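Local coordinates for Non-structural protein 2 (Human rotavirus C, PDB 2GU0), which probably binds single-stranded RNA, unwinds RNA helices without ATP and hydrolyses nucleoside and RNA triphosphates as an octamer during viral genome replication and packaging, at residues 264-267 with 268-272; 275-278 with 279-283. All blocks are in the same frame, centred on the assembly; numbering follows the deposited sequence.

Interaction 1: residues 264-267 with 268-272; sequences PGWK and TCIGQ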
loop_
_atom_site.group_PDB
_atom_site.type_symbol
_atom_site.label_atom_id
_atom_site.label_comp_id
_atom_site.label_asym_id
_atom_site.label_seq_id
_atom_site.Cartn_x
_atom_site.Cartn_y
_atom_site.Cartn_z
ATOM N N PRO A 264 -40.117 20.653 31.209
ATOM C CA PRO A 264 -40.888 21.140 32.363
ATOM C C PRO A 264 -40.239 20.902 33.719
ATOM O O PRO A 264 -40.128 21.820 34.533
ATOM C CB PRO A 264 -42.221 20.406 32.221
ATOM C CG PRO A 264 -42.361 20.280 30.746
ATOM C CD PRO A 264 -40.970 19.819 30.345
ATOM N N GLY A 265 -39.821 19.664 33.956
ATOM C CA GLY A 265 -39.182 19.333 35.216
ATOM C C GLY A 265 -38.040 20.289 35.482
ATOM O O GLY A 265 -37.932 20.862 36.568
ATOM N N TRP A 266 -37.193 20.463 34.472
ATOM C CA TRP A 266 -36.046 21.351 34.556
ATOM C C TRP A 266 -36.535 22.769 34.808
ATOM O O TRP A 266 -36.090 23.430 35.734
ATOM C CB TRP A 266 -35.260 21.280 33.240
ATOM C CG TRP A 266 -33.991 22.110 33.197
ATOM C CD1 TRP A 266 -33.857 23.388 32.728
ATOM C CD2 TRP A 266 -32.690 21.708 33.638
ATOM N NE1 TRP A 266 -32.557 23.800 32.850
ATOM C CE2 TRP A 266 -31.818 22.790 33.405
ATOM C CE3 TRP A 266 -32.179 20.536 34.208
ATOM C CZ2 TRP A 266 -30.461 22.738 33.723
ATOM C CZ3 TRP A 266 -30.830 20.483 34.526
ATOM C CH2 TRP A 266 -29.985 21.579 34.282
ATOM N N LYS A 267 -37.461 23.219 33.974
ATOM C CA LYS A 267 -38.032 24.553 34.074
ATOM C C LYS A 267 -38.286 25.001 35.506
ATOM O O LYS A 267 -37.800 26.053 35.922
ATOM C CB LYS A 267 -39.341 24.597 33.291
ATOM C CG LYS A 267 -40.184 25.849 33.488
ATOM C CD LYS A 267 -39.511 27.084 32.921
ATOM C CE LYS A 267 -40.524 28.204 32.685
ATOM N NZ LYS A 267 -41.531 27.873 31.628
ATOM N N THR A 268 -39.046 24.199 36.252
ATOM C CA THR A 268 -39.395 24.517 37.640
ATOM C C THR A 268 -38.296 24.202 38.652
ATOM O O THR A 268 -38.071 24.978 39.584
ATOM C CB THR A 268 -40.680 23.775 38.100
ATOM O OG1 THR A 268 -40.476 22.361 38.010
ATOM C CG2 THR A 268 -41.873 24.174 37.246
ATOM N N CYS A 269 -37.633 23.061 38.489
ATOM C CA CYS A 269 -36.565 22.686 39.407
ATOM C C CYS A 269 -35.547 23.810 39.482
ATOM O O CYS A 269 -35.089 24.173 40.562
ATOM C CB CYS A 269 -35.876 21.408 38.937
ATOM S SG CYS A 269 -34.340 21.042 39.816
ATOM N N ILE A 270 -35.198 24.362 38.326
ATOM C CA ILE A 270 -34.235 25.453 38.260
ATOM C C ILE A 270 -34.899 26.730 38.755
ATOM O O ILE A 270 -34.231 27.704 39.090
ATOM C CB ILE A 270 -33.692 25.641 36.810
ATOM C CG1 ILE A 270 -32.858 24.421 36.415
ATOM C CG2 ILE A 270 -32.829 26.891 36.708
ATOM C CD1 ILE A 270 -31.789 24.070 37.423
ATOM N N GLY A 271 -36.224 26.721 38.802
ATOM C CA GLY A 271 -36.938 27.882 39.295
ATOM C C GLY A 271 -36.826 27.858 40.806
ATOM O O GLY A 271 -36.548 28.876 41.446
ATOM N N GLN A 272 -37.025 26.671 41.372
ATOM C CA GLN A 272 -36.955 26.475 42.812
ATOM C C GLN A 272 -35.572 26.797 43.370
ATOM O O GLN A 272 -35.455 27.333 44.472
ATOM C CB GLN A 272 -37.325 25.033 43.172
ATOM C CG GLN A 272 -38.705 24.604 42.693
ATOM C CD GLN A 272 -39.244 23.406 43.459
ATOM O OE1 GLN A 272 -38.576 22.384 43.593
ATOM N NE2 GLN A 272 -40.462 23.533 43.961
#

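Interaction 2: residues 275-278 with 279-283; sequences GGTT and FEVAK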
loop_
_atom_site.group_PDB
_atom_site.type_symbol
_atom_site.label_atom_id
_atom_site.label_comp_id
_atom_site.label_asym_id
_atom_site.label_seq_id
_atom_site.Cartn_x
_atom_site.Cartn_y
_atom_site.Cartn_z
ATOM N N GLY A 275 -34.961 30.513 43.747
ATOM C CA GLY A 275 -35.755 31.152 44.779
ATOM C C GLY A 275 -35.142 30.906 46.145
ATOM O O GLY A 275 -35.369 31.666 47.087
ATOM N N GLY A 276 -34.362 29.833 46.246
ATOM C CA GLY A 276 -33.716 29.495 47.499
ATOM C C GLY A 276 -33.904 28.062 47.975
ATOM O O GLY A 276 -33.295 27.674 48.968
ATOM N N THR A 277 -34.725 27.271 47.286
ATOM C CA THR A 277 -34.963 25.885 47.701
ATOM C C THR A 277 -33.727 25.004 47.547
ATOM O O THR A 277 -32.974 25.140 46.584
ATOM C CB THR A 277 -36.125 25.228 46.906
ATOM O OG1 THR A 277 -37.339 25.962 47.115
ATOM C CG2 THR A 277 -36.335 23.791 47.367
ATOM N N THR A 278 -33.528 24.096 48.497
ATOM C CA THR A 278 -32.384 23.193 48.469
ATOM C C THR A 278 -32.564 22.113 47.412
ATOM O O THR A 278 -33.669 21.604 47.220
ATOM C CB THR A 278 -32.190 22.499 49.820
ATOM O OG1 THR A 278 -33.336 21.689 50.111
ATOM C CG2 THR A 278 -32.010 23.527 50.914
ATOM N N PHE A 279 -31.470 21.766 46.736
ATOM C CA PHE A 279 -31.488 20.742 45.689
ATOM C C PHE A 279 -32.244 19.504 46.176
ATOM O O PHE A 279 -33.005 18.889 45.427
ATOM C CB PHE A 279 -30.051 20.356 45.304
ATOM C CG PHE A 279 -29.955 19.463 44.085
ATOM C CD1 PHE A 279 -30.057 19.997 42.805
ATOM C CD2 PHE A 279 -29.763 18.087 44.225
ATOM C CE1 PHE A 279 -29.970 19.176 41.684
ATOM C CE2 PHE A 279 -29.676 17.258 43.108
ATOM C CZ PHE A 279 -29.779 17.804 41.837
ATOM N N GLU A 280 -32.027 19.148 47.439
ATOM C CA GLU A 280 -32.681 17.995 48.039
ATOM C C GLU A 280 -34.199 18.054 47.868
ATOM O O GLU A 280 -34.862 17.019 47.823
ATOM C CB GLU A 280 -32.338 17.929 49.532
ATOM C CG GLU A 280 -33.122 16.884 50.330
ATOM C CD GLU A 280 -32.733 15.458 49.986
ATOM O OE1 GLU A 280 -31.537 15.126 50.125
ATOM O OE2 GLU A 280 -33.620 14.670 49.585
ATOM N N VAL A 281 -34.741 19.265 47.761
ATOM C CA VAL A 281 -36.187 19.456 47.627
ATOM C C VAL A 281 -36.669 19.723 46.207
ATOM O O VAL A 281 -37.789 19.360 45.851
ATOM C CB VAL A 281 -36.679 20.635 48.506
ATOM C CG1 VAL A 281 -38.197 20.722 48.458
ATOM C CG2 VAL A 281 -36.189 20.465 49.940
ATOM N N ALA A 282 -35.828 20.364 45.405
ATOM C CA ALA A 282 -36.196 20.699 44.034
ATOM C C ALA A 282 -35.878 19.606 43.016
ATOM O O ALA A 282 -36.552 19.494 41.991
ATOM C CB ALA A 282 -35.520 22.009 43.629
ATOM N N LYS A 283 -34.858 18.800 43.306
ATOM C CA LYS A 283 -34.447 17.723 42.413
ATOM C C LYS A 283 -35.627 16.816 42.108
ATOM O O LYS A 283 -35.573 15.999 41.203
ATOM C CB LYS A 283 -33.340 16.884 43.047
ATOM C CG LYS A 283 -33.839 15.972 44.147
ATOM C CD LYS A 283 -32.876 14.822 44.434
ATOM C CE LYS A 283 -31.621 15.284 45.144
ATOM N NZ LYS A 283 -30.671 14.157 45.320
#

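Interaction 1: residues 264-267 with 268-272
W266 and I270 meet one turn apart on the first part of helix 264-275, an i to i+4 pair in the HIT-like C-terminal part of NSP2. The close packing lies on this side: I270 CG1 sits over one face of the indole in a CH-pi contact, 3.6 Å from the centroid of the W266 five-membered ring and 15° off its normal. With W266 CG anti to the backbone N (chi1 -177°), the ring turns along the helix and under I270. L231, A235 and L238 of helix 231-243 also touch the indole, and its NE1 is hydrogen-bonded to the carbonyl of S217, which places the indole next to H218, a predicted ATP-binding residue. Beneath the side chains, I270 N binds W266 O at 2.9 Å with a nearly straight N-H (170°).

Toward solvent the helix is looser: K267 is exposed, its chain bends at chi2 and chi4, and its ammonium forms a salt bridge with D258. G265 O accepts from C269 N at 2.9 Å and, more weakly, from the hydroxyl of T268, the one partly exposed residue of the three, whose OG1 lies 3.3 Å from G265 O.

Interaction 2: residues 275-278 with 279-283
The N-cap of the short helix 279-282 is the centre of this surface contact, just after a Schellman motif has ended helix 264-275 at G276. T278 occupies the N-cap position, and its carbonyl oxygen accepts two hydrogen bonds from the first turn. A282 N approaches T278 O at 3.1 Å, tilted 15° from the carbonyl plane, whereas V281 N comes to T278 O at 2.6 Å from well above that plane.

Side chains close over the turn on one flank. The methyl of T277, anti to its backbone N, points at the next turn and places CG2 3.4 Å from V281 CB; the two side chains cross at about a right angle. T277 CG2 also reaches A282 CB at 4.2 Å. T278 holds OG1 between its backbone N and carbonyl carbon (chi1 63°), which directs the hydroxyl to the V281 CG2 methyl. T278, E280 and V281 are exposed, and this packing lies at the surface.

F279 leaves in another direction, its side chain touching M232, A235, E236 and D239 of helix 231-243, while K283 CB rests above one face of its ring, 3.7 Å from the plane. A Schellman C-terminus followed within two residues by a new N-cap makes a tight turn between consecutive helices.

Coming from the N-terminal side, the chain enters helix 264-275, where interaction 1 spans its first turns, then turns at G276 and starts helix 279-282 through interaction 2. The two are in series: neither nests in nor crosses the other, and neither closes a long loop, their backbone bonds spanning single helical turns. Q272, at the end of interaction 1, joins them, since Q272 O probably accepts a hydrogen bond from T277 N at 2.9 Å, part of the Schellman turn. C269 and Q272 also pack against A282, folding the short helix back on the longer one. Both interactions lean on helix 231-243, through W266 and I270 in the first and F279 in the second.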